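Local coordinates for protein RNA polymerase sigma factor (PDB 5UXX) that serves as an ECF-family sigma factor, binding DNA and probably directing RNA polymerase to a particular set of promoters, at residues L16-A21 with W60-L65; R20-S25 with Q117-I122; E89-H94 with D102-K107. All coordinates share one frame; numbering follows the deposited sequence.

Interaction 1 of 3, residues L16-A21 with W60-L65; sequences LPALRA and WLFTIL
The F62 ring reaches the helix of L16-A21 with its far end: its CZ stops 3.6 Å from A18 O, and the methyl CB of A18 lies 4.3 Å from the same CZ. L19 comes to the ring obliquely, its CD1 3.7 Å from F62 CD1. Further round it, F22 stacks on the ring and F129 meets it edge-to-face, with S127 and an aromatic side chain of a second protein chain also packing on F62. F62 turns CG beside its backbone N, anti to the carbonyl carbon (chi1 -86°), which brings the end of the ring up to the backbone of A18 and L19.

Both segments are mid-helix pieces of sigma-70 region 2, an all-helical domain, from helices 7-26 and 57-81. The axes of the two six-residue segments run in broadly the same direction, 10.5 Å apart at closest approach and crossing at -32°. No hydrogen bond passes between them, and the joint is an apolar one.

L19 carries most of it. With CG anti to the backbone N (chi1 -171°), its CD1 reaches into the groove formed by L61, F62 and L65. There it sits 3.7 Å from CD1 of L65, whose side chain slides past it in the opposite direction, and 4.3 Å from CB of L61. L36 and T40 of helix 33-46 also pack on L65, while L61 leans on L12 and V15 of helix 7-26.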
loop_
_atom_site.group_PDB
_atom_site.type_symbol
_atom_site.label_atom_id
_atom_site.label_comp_id
_atom_site.label_asym_id
_atom_site.label_seq_id
_atom_site.Cartn_x
_atom_site.Cartn_y
_atom_site.Cartn_z
ATOM N N LEU A 16 0.595 6.289 9.396
ATOM C CA LEU A 16 0.645 7.153 8.217
ATOM C C LEU A 16 1.828 6.895 7.261
ATOM O O LEU A 16 1.632 6.892 6.045
ATOM C CB LEU A 16 0.639 8.621 8.655
ATOM C CG LEU A 16 0.090 9.629 7.645
ATOM C CD1 LEU A 16 -1.094 9.045 6.891
ATOM C CD2 LEU A 16 -0.308 10.919 8.345
ATOM N N PRO A 17 3.052 6.685 7.790
ATOM C CA PRO A 17 4.145 6.397 6.849
ATOM C C PRO A 17 3.959 5.093 6.073
ATOM O O PRO A 17 4.252 5.046 4.879
ATOM C CB PRO A 17 5.374 6.301 7.759
ATOM C CG PRO A 17 5.023 7.106 8.947
ATOM C CD PRO A 17 3.562 6.869 9.161
ATOM N N ALA A 18 3.482 4.051 6.747
ATOM C CA ALA A 18 3.252 2.766 6.096
ATOM C C ALA A 18 2.070 2.859 5.141
ATOM O O ALA A 18 2.050 2.211 4.094
ATOM C CB ALA A 18 3.016 1.678 7.131
ATOM N N LEU A 19 1.082 3.665 5.517
ATOM C CA LEU A 19 -0.093 3.893 4.687
ATOM C C LEU A 19 0.298 4.544 3.363
ATOM O O LEU A 19 -0.228 4.193 2.306
ATOM C CB LEU A 19 -1.107 4.766 5.428
ATOM C CG LEU A 19 -2.482 4.923 4.780
ATOM C CD1 LEU A 19 -3.220 3.592 4.763
ATOM C CD2 LEU A 19 -3.295 5.985 5.501
ATOM N N ARG A 20 1.224 5.496 3.431
ATOM C CA ARG A 20 1.718 6.177 2.241
ATOM C C ARG A 20 2.517 5.230 1.350
ATOM O O ARG A 20 2.396 5.266 0.125
ATOM C CB ARG A 20 2.577 7.382 2.632
ATOM C CG ARG A 20 3.229 8.090 1.455
ATOM C CD ARG A 20 4.019 9.306 1.910
ATOM N NE ARG A 20 4.850 9.852 0.842
ATOM C CZ ARG A 20 6.080 9.430 0.564
ATOM N NH1 ARG A 20 6.627 8.457 1.278
ATOM N NH2 ARG A 20 6.763 9.984 -0.428
ATOM N N ALA A 21 3.333 4.385 1.974
ATOM C CA ALA A 21 4.130 3.402 1.246
ATOM C C ALA A 21 3.233 2.404 0.522
ATOM O O ALA A 21 3.553 1.945 -0.575
ATOM C CB ALA A 21 5.075 2.677 2.191
ATOM N N TRP A 60 -7.654 -1.816 9.116
ATOM C CA TRP A 60 -8.842 -0.997 8.908
ATOM C C TRP A 60 -8.531 0.175 7.982
ATOM O O TRP A 60 -9.305 0.491 7.078
ATOM C CB TRP A 60 -9.379 -0.490 10.249
ATOM C CG TRP A 60 -10.674 0.258 10.153
ATOM C CD1 TRP A 60 -11.913 -0.274 9.948
ATOM C CD2 TRP A 60 -10.861 1.675 10.271
ATOM N NE1 TRP A 60 -12.859 0.721 9.925
ATOM C CE2 TRP A 60 -12.239 1.928 10.121
ATOM C CE3 TRP A 60 -9.996 2.753 10.485
ATOM C CZ2 TRP A 60 -12.773 3.214 10.178
ATOM C CZ3 TRP A 60 -10.529 4.029 10.542
ATOM C CH2 TRP A 60 -11.904 4.248 10.389
ATOM N N LEU A 61 -7.386 0.811 8.212
ATOM C CA LEU A 61 -6.958 1.955 7.416
ATOM C C LEU A 61 -6.570 1.542 6.000
ATOM O O LEU A 61 -6.919 2.217 5.031
ATOM C CB LEU A 61 -5.785 2.664 8.096
ATOM C CG LEU A 61 -6.124 3.391 9.400
ATOM C CD1 LEU A 61 -4.863 3.850 10.111
ATOM C CD2 LEU A 61 -7.041 4.568 9.125
ATOM N N PHE A 62 -5.845 0.432 5.887
ATOM C CA PHE A 62 -5.418 -0.081 4.590
ATOM C C PHE A 62 -6.613 -0.479 3.729
ATOM O O PHE A 62 -6.585 -0.327 2.509
ATOM C CB PHE A 62 -4.479 -1.277 4.766
ATOM C CG PHE A 62 -3.034 -0.898 4.952
ATOM C CD1 PHE A 62 -2.664 0.069 5.874
ATOM C CD2 PHE A 62 -2.043 -1.517 4.206
ATOM C CE1 PHE A 62 -1.335 0.414 6.046
ATOM C CE2 PHE A 62 -0.712 -1.177 4.374
ATOM C CZ PHE A 62 -0.358 -0.211 5.294
ATOM N N THR A 63 -7.657 -0.990 4.374
ATOM C CA THR A 63 -8.880 -1.377 3.680
ATOM C C THR A 63 -9.542 -0.172 3.016
ATOM O O THR A 63 -10.004 -0.254 1.878
ATOM C CB THR A 63 -9.885 -2.043 4.639
ATOM O OG1 THR A 63 -9.266 -3.166 5.278
ATOM C CG2 THR A 63 -11.119 -2.514 3.880
ATOM N N ILE A 64 -9.583 0.946 3.735
ATOM C CA ILE A 64 -10.162 2.174 3.204
ATOM C C ILE A 64 -9.383 2.675 1.990
ATOM O O ILE A 64 -9.974 3.035 0.970
ATOM C CB ILE A 64 -10.204 3.283 4.273
ATOM C CG1 ILE A 64 -11.134 2.879 5.420
ATOM C CG2 ILE A 64 -10.654 4.602 3.662
ATOM C CD1 ILE A 64 -11.149 3.864 6.570
ATOM N N LEU A 65 -8.058 2.680 2.098
ATOM C CA LEU A 65 -7.203 3.137 1.006
ATOM C C LEU A 65 -7.310 2.207 -0.198
ATOM O O LEU A 65 -7.417 2.668 -1.335
ATOM C CB LEU A 65 -5.744 3.242 1.466
ATOM C CG LEU A 65 -4.774 3.960 0.520
ATOM C CD1 LEU A 65 -3.749 4.758 1.307
ATOM C CD2 LEU A 65 -4.071 2.978 -0.408
#

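Interaction 2 of 3, residues R20-S25 with Q117-I122; sequences RAFAIS and QREAII
Helices 20-25 and 117-122 run roughly antiparallel, with 153° between their directions and 10.8 Å between their axes at closest approach. S25 and I122 bring the backbones nearest, their CA atoms 7.4 Å apart. No hydrogen bond joins them.

I122 meets helix 20-25 with two branches. Its CG2 comes up to the edge of the F22 ring, close to the ring plane and 3.7 Å from CD1 of F22, while its CD1 lies against S25 CB at 3.9 Å. F22 holds CG anti to its backbone N (chi1 -178°), and this carries the ring out to the opposing helix. Also near the ring plane, at CZ of F22, is OE2 of E119, 4.0 Å away, with the carboxylate turned 38° from the ring. That carboxylate has stronger partners: its OE1 takes a salt bridge from R66 and a hydrogen bond with Y70.

The S25 hydroxyl turns back into its own helix. OG donates to A21 O at 2.7 Å, and that oxygen also accepts the backbone N of S25 from the opposite face of its carbonyl plane. The carbonyl O of S25, which accepts a hydrogen bond from K107 NZ, lies 3.6 Å from CD of R118. Bending at chi3 takes the R118 guanidinium back to the carbonyls of L110 and L113, both reached by NH1.

The contact joins region 2 to region 4, docking helix 115-125 on helix 7-26. Such close packing of the two DNA-binding regions is consistent with the compact form of ECF sigma factors held by an anti-sigma partner; the second protein chain that packs on A21, I24 and S25 could be such a partner.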
loop_
_atom_site.group_PDB
_atom_site.type_symbol
_atom_site.label_atom_id
_atom_site.label_comp_id
_atom_site.label_asym_id
_atom_site.label_seq_id
_atom_site.Cartn_x
_atom_site.Cartn_y
_atom_site.Cartn_z
ATOM N N ARG A 20 1.224 5.496 3.431
ATOM C CA ARG A 20 1.718 6.177 2.241
ATOM C C ARG A 20 2.517 5.230 1.350
ATOM O O ARG A 20 2.396 5.266 0.125
ATOM C CB ARG A 20 2.577 7.382 2.632
ATOM C CG ARG A 20 3.229 8.090 1.455
ATOM C CD ARG A 20 4.019 9.306 1.910
ATOM N NE ARG A 20 4.850 9.852 0.842
ATOM C CZ ARG A 20 6.080 9.430 0.564
ATOM N NH1 ARG A 20 6.627 8.457 1.278
ATOM N NH2 ARG A 20 6.763 9.984 -0.428
ATOM N N ALA A 21 3.333 4.385 1.974
ATOM C CA ALA A 21 4.130 3.402 1.246
ATOM C C ALA A 21 3.233 2.404 0.522
ATOM O O ALA A 21 3.553 1.945 -0.575
ATOM C CB ALA A 21 5.075 2.677 2.191
ATOM N N PHE A 22 2.110 2.073 1.150
ATOM C CA PHE A 22 1.133 1.165 0.563
ATOM C C PHE A 22 0.502 1.778 -0.680
ATOM O O PHE A 22 0.313 1.100 -1.690
ATOM C CB PHE A 22 0.054 0.811 1.589
ATOM C CG PHE A 22 -0.968 -0.169 1.086
ATOM C CD1 PHE A 22 -0.579 -1.391 0.563
ATOM C CD2 PHE A 22 -2.320 0.127 1.150
ATOM C CE1 PHE A 22 -1.519 -2.296 0.103
ATOM C CE2 PHE A 22 -3.266 -0.773 0.693
ATOM C CZ PHE A 22 -2.864 -1.988 0.169
ATOM N N ALA A 23 0.180 3.065 -0.599
ATOM C CA ALA A 23 -0.432 3.781 -1.711
ATOM C C ALA A 23 0.511 3.866 -2.907
ATOM O O ALA A 23 0.096 3.673 -4.050
ATOM C CB ALA A 23 -0.856 5.173 -1.274
ATOM N N ILE A 24 1.779 4.159 -2.638
ATOM C CA ILE A 24 2.783 4.270 -3.690
ATOM C C ILE A 24 3.029 2.913 -4.350
ATOM O O ILE A 24 3.149 2.819 -5.572
ATOM C CB ILE A 24 4.108 4.840 -3.138
ATOM C CG1 ILE A 24 3.936 6.319 -2.786
ATOM C CG2 ILE A 24 5.237 4.668 -4.142
ATOM C CD1 ILE A 24 5.092 6.908 -2.009
ATOM N N SER A 25 3.083 1.864 -3.536
ATOM C CA SER A 25 3.267 0.506 -4.041
ATOM C C SER A 25 2.089 0.071 -4.907
ATOM O O SER A 25 2.253 -0.674 -5.873
ATOM C CB SER A 25 3.451 -0.475 -2.881
ATOM O OG SER A 25 4.555 -0.113 -2.071
ATOM N N GLN A 117 -1.940 -9.927 -7.408
ATOM C CA GLN A 117 -0.627 -10.395 -6.975
ATOM C C GLN A 117 0.174 -9.275 -6.327
ATOM O O GLN A 117 0.819 -9.475 -5.298
ATOM C CB GLN A 117 0.163 -10.962 -8.154
ATOM C CG GLN A 117 -0.257 -12.346 -8.606
ATOM C CD GLN A 117 0.351 -12.713 -9.945
ATOM O OE1 GLN A 117 0.186 -13.832 -10.431
ATOM N NE2 GLN A 117 1.059 -11.767 -10.552
ATOM N N ARG A 118 0.130 -8.097 -6.942
ATOM C CA ARG A 118 0.870 -6.942 -6.452
ATOM C C ARG A 118 0.439 -6.555 -5.042
ATOM O O ARG A 118 1.275 -6.343 -4.168
ATOM C CB ARG A 118 0.696 -5.757 -7.404
ATOM C CG ARG A 118 1.338 -4.463 -6.921
ATOM C CD ARG A 118 1.517 -3.465 -8.059
ATOM N NE ARG A 118 0.260 -3.156 -8.736
ATOM C CZ ARG A 118 -0.086 -3.633 -9.929
ATOM N NH1 ARG A 118 0.733 -4.444 -10.585
ATOM N NH2 ARG A 118 -1.252 -3.299 -10.466
ATOM N N GLU A 119 -0.868 -6.473 -4.822
ATOM C CA GLU A 119 -1.394 -6.106 -3.513
ATOM C C GLU A 119 -1.087 -7.165 -2.456
ATOM O O GLU A 119 -0.698 -6.838 -1.334
ATOM C CB GLU A 119 -2.900 -5.869 -3.586
ATOM C CG GLU A 119 -3.518 -5.544 -2.241
ATOM C CD GLU A 119 -4.982 -5.187 -2.345
ATOM O OE1 GLU A 119 -5.620 -5.562 -3.352
ATOM O OE2 GLU A 119 -5.496 -4.531 -1.416
ATOM N N ALA A 120 -1.268 -8.430 -2.819
ATOM C CA ALA A 120 -1.048 -9.537 -1.892
ATOM C C ALA A 120 0.394 -9.587 -1.392
ATOM O O ALA A 120 0.636 -9.742 -0.195
ATOM C CB ALA A 120 -1.422 -10.855 -2.550
ATOM N N ILE A 121 1.349 -9.453 -2.308
ATOM C CA ILE A 121 2.759 -9.558 -1.949
ATOM C C ILE A 121 3.213 -8.336 -1.148
ATOM O O ILE A 121 4.148 -8.419 -0.355
ATOM C CB ILE A 121 3.656 -9.739 -3.202
ATOM C CG1 ILE A 121 5.060 -10.198 -2.799
ATOM C CG2 ILE A 121 3.709 -8.467 -4.038
ATOM C CD1 ILE A 121 5.086 -11.547 -2.119
ATOM N N ILE A 122 2.543 -7.205 -1.350
ATOM C CA ILE A 122 2.831 -6.003 -0.572
ATOM C C ILE A 122 2.281 -6.136 0.845
ATOM O O ILE A 122 2.975 -5.847 1.819
ATOM C CB ILE A 122 2.250 -4.739 -1.240
ATOM C CG1 ILE A 122 3.037 -4.399 -2.507
ATOM C CG2 ILE A 122 2.292 -3.558 -0.285
ATOM C CD1 ILE A 122 4.517 -4.186 -2.267
#

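Interaction 3 of 3, residues E89-H94 with D102-K107; sequences ESVAIH and DLQDFK
V91 and I93 form the tightly packed part of this contact, set against L103 and the aliphatic chain of K107, while Q104 lays its side-chain amide along the backbone of V91-I93 at the rim and grips it twice. OE1 accepts from I93 N at 3.1 Å in a nearly straight bond, 172° at the hydrogen, with the N-H arriving almost along the axis of the amide carbonyl. NE2 donates to V91 O at 3.0 Å; this bond is more bent, 134°, and the donor stands well above the V91 carbonyl plane rather than on a lone pair. The chain bends at chi2 (92°) to present the amide this way, and the two bonds fix its rotation.

Beside the amide, V91 CG1 rests 3.7 Å from CG of K107, I93 CD1 3.6 Å from CB of K107, and I93 CG2 3.7 Å from CB of L103. K107 adds only its aliphatic part here; bent at chi2, it sends NZ to the carbonyls of S25 and S27 and to N111 OD1.

An extended linker thus runs across the first turns of helix 103-112, after the connection from helix 57-81. D102 caps that helix, its OD1 accepting D105 N at 3.2 Å from above the carboxylate plane.

The exposed rim is much looser. A92 turns its CB away from the helix, and the poorly ordered H94 leaves chiefly its carbonyl O in touch, 3.4 Å from CD1 of L103. H94, like I93, L103 and F106, also meets the second protein chain.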
loop_
_atom_site.group_PDB
_atom_site.type_symbol
_atom_site.label_atom_id
_atom_site.label_comp_id
_atom_site.label_asym_id
_atom_site.label_seq_id
_atom_site.Cartn_x
_atom_site.Cartn_y
_atom_site.Cartn_z
ATOM N N GLU A 89 0.472 4.571 -17.496
ATOM C CA GLU A 89 1.181 3.976 -16.374
ATOM C C GLU A 89 2.535 4.656 -16.216
ATOM O O GLU A 89 3.344 4.661 -17.142
ATOM C CB GLU A 89 1.346 2.473 -16.591
ATOM C CG GLU A 89 1.747 1.689 -15.360
ATOM C CD GLU A 89 1.588 0.195 -15.562
ATOM O OE1 GLU A 89 0.714 -0.208 -16.359
ATOM O OE2 GLU A 89 2.338 -0.574 -14.932
ATOM N N SER A 90 2.782 5.228 -15.043
ATOM C CA SER A 90 4.011 5.980 -14.820
ATOM C C SER A 90 4.708 5.610 -13.514
ATOM O O SER A 90 4.063 5.400 -12.488
ATOM C CB SER A 90 3.718 7.483 -14.842
ATOM O OG SER A 90 2.784 7.836 -13.838
ATOM N N VAL A 91 6.033 5.531 -13.570
ATOM C CA VAL A 91 6.845 5.242 -12.393
ATOM C C VAL A 91 7.882 6.341 -12.179
ATOM O O VAL A 91 8.683 6.633 -13.068
ATOM C CB VAL A 91 7.563 3.883 -12.517
ATOM C CG1 VAL A 91 8.516 3.676 -11.348
ATOM C CG2 VAL A 91 6.550 2.751 -12.598
ATOM N N ALA A 92 7.861 6.948 -10.997
ATOM C CA ALA A 92 8.803 8.010 -10.668
ATOM C C ALA A 92 9.156 7.995 -9.183
ATOM O O ALA A 92 8.504 8.653 -8.372
ATOM C CB ALA A 92 8.235 9.364 -11.064
ATOM N N ILE A 93 10.193 7.240 -8.837
ATOM C CA ILE A 93 10.642 7.140 -7.454
ATOM C C ILE A 93 12.096 7.579 -7.303
ATOM O O ILE A 93 12.978 7.081 -8.003
ATOM C CB ILE A 93 10.495 5.706 -6.913
ATOM C CG1 ILE A 93 9.049 5.228 -7.056
ATOM C CG2 ILE A 93 10.936 5.638 -5.459
ATOM C CD1 ILE A 93 8.822 3.821 -6.553
ATOM N N HIS A 94 12.330 8.523 -6.397
ATOM C CA HIS A 94 13.680 8.977 -6.082
ATOM C C HIS A 94 14.536 7.811 -5.597
ATOM O O HIS A 94 14.067 6.982 -4.815
ATOM C CB HIS A 94 13.637 10.085 -5.024
ATOM C CG HIS A 94 14.950 10.770 -4.804
ATOM N ND1 HIS A 94 16.009 10.165 -4.166
ATOM C CD2 HIS A 94 15.374 12.014 -5.139
ATOM C CE1 HIS A 94 17.030 11.001 -4.115
ATOM N NE2 HIS A 94 16.670 12.131 -4.700
ATOM N N ASP A 102 17.431 -0.577 -6.190
ATOM C CA ASP A 102 16.903 0.213 -7.295
ATOM C C ASP A 102 15.385 0.282 -7.172
ATOM O O ASP A 102 14.678 -0.630 -7.602
ATOM C CB ASP A 102 17.317 -0.393 -8.639
ATOM C CG ASP A 102 17.084 0.549 -9.810
ATOM O OD1 ASP A 102 16.248 1.470 -9.695
ATOM O OD2 ASP A 102 17.744 0.365 -10.853
ATOM N N LEU A 103 14.891 1.368 -6.585
ATOM C CA LEU A 103 13.467 1.511 -6.298
ATOM C C LEU A 103 12.636 1.621 -7.568
ATOM O O LEU A 103 11.535 1.078 -7.647
ATOM C CB LEU A 103 13.225 2.735 -5.414
ATOM C CG LEU A 103 13.938 2.736 -4.063
ATOM C CD1 LEU A 103 13.616 4.006 -3.294
ATOM C CD2 LEU A 103 13.555 1.502 -3.259
ATOM N N GLN A 104 13.170 2.332 -8.557
ATOM C CA GLN A 104 12.495 2.498 -9.837
ATOM C C GLN A 104 12.287 1.146 -10.513
ATOM O O GLN A 104 11.202 0.853 -11.014
ATOM C CB GLN A 104 13.298 3.429 -10.748
ATOM C CG GLN A 104 12.641 3.716 -12.087
ATOM C CD GLN A 104 11.772 4.958 -12.054
ATOM O OE1 GLN A 104 11.465 5.487 -10.986
ATOM N NE2 GLN A 104 11.374 5.433 -13.229
ATOM N N ASP A 105 13.331 0.326 -10.508
ATOM C CA ASP A 105 13.285 -0.994 -11.128
ATOM C C ASP A 105 12.335 -1.930 -10.384
ATOM O O ASP A 105 11.585 -2.685 -11.003
ATOM C CB ASP A 105 14.689 -1.602 -11.184
ATOM C CG ASP A 105 14.715 -2.947 -11.883
ATOM O OD1 ASP A 105 14.555 -2.979 -13.121
ATOM O OD2 ASP A 105 14.898 -3.972 -11.193
ATOM N N PHE A 106 12.376 -1.879 -9.056
ATOM C CA PHE A 106 11.523 -2.725 -8.227
ATOM C C PHE A 106 10.046 -2.398 -8.432
ATOM O O PHE A 106 9.208 -3.297 -8.511
ATOM C CB PHE A 106 11.891 -2.577 -6.748
ATOM C CG PHE A 106 11.271 -3.621 -5.861
ATOM C CD1 PHE A 106 11.914 -4.827 -5.633
ATOM C CD2 PHE A 106 10.044 -3.399 -5.257
ATOM C CE1 PHE A 106 11.346 -5.790 -4.820
ATOM C CE2 PHE A 106 9.471 -4.359 -4.441
ATOM C CZ PHE A 106 10.123 -5.555 -4.224
ATOM N N LYS A 107 9.735 -1.108 -8.512
ATOM C CA LYS A 107 8.366 -0.658 -8.737
ATOM C C LYS A 107 7.868 -1.105 -10.108
ATOM O O LYS A 107 6.719 -1.523 -10.256
ATOM C CB LYS A 107 8.275 0.864 -8.603
ATOM C CG LYS A 107 6.910 1.453 -8.932
ATOM C CD LYS A 107 5.800 0.817 -8.110
ATOM C CE LYS A 107 4.459 1.471 -8.413
ATOM N NZ LYS A 107 3.309 0.647 -7.950
#

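Interactions 1 and 2 start from the same helix, 7-26, and share R20 and A21; their centres are about 10 Å apart and they touch where F62 and L65 pack on F22. Interaction 1 stays within region 2, whereas interaction 2 carries the helix on to region 4. Interaction 3, whose segments both fall between those of interaction 2 along the chain, lies about 13 Å from it, centre to centre, and meets it through K107 NZ, 2.7 Å from S25 O. It is about 20 Å from interaction 1 between centres, without touching it. The end of helix 7-26 therefore meets both helices 103-112 and 115-125, joining the two sigma regions into one compact body.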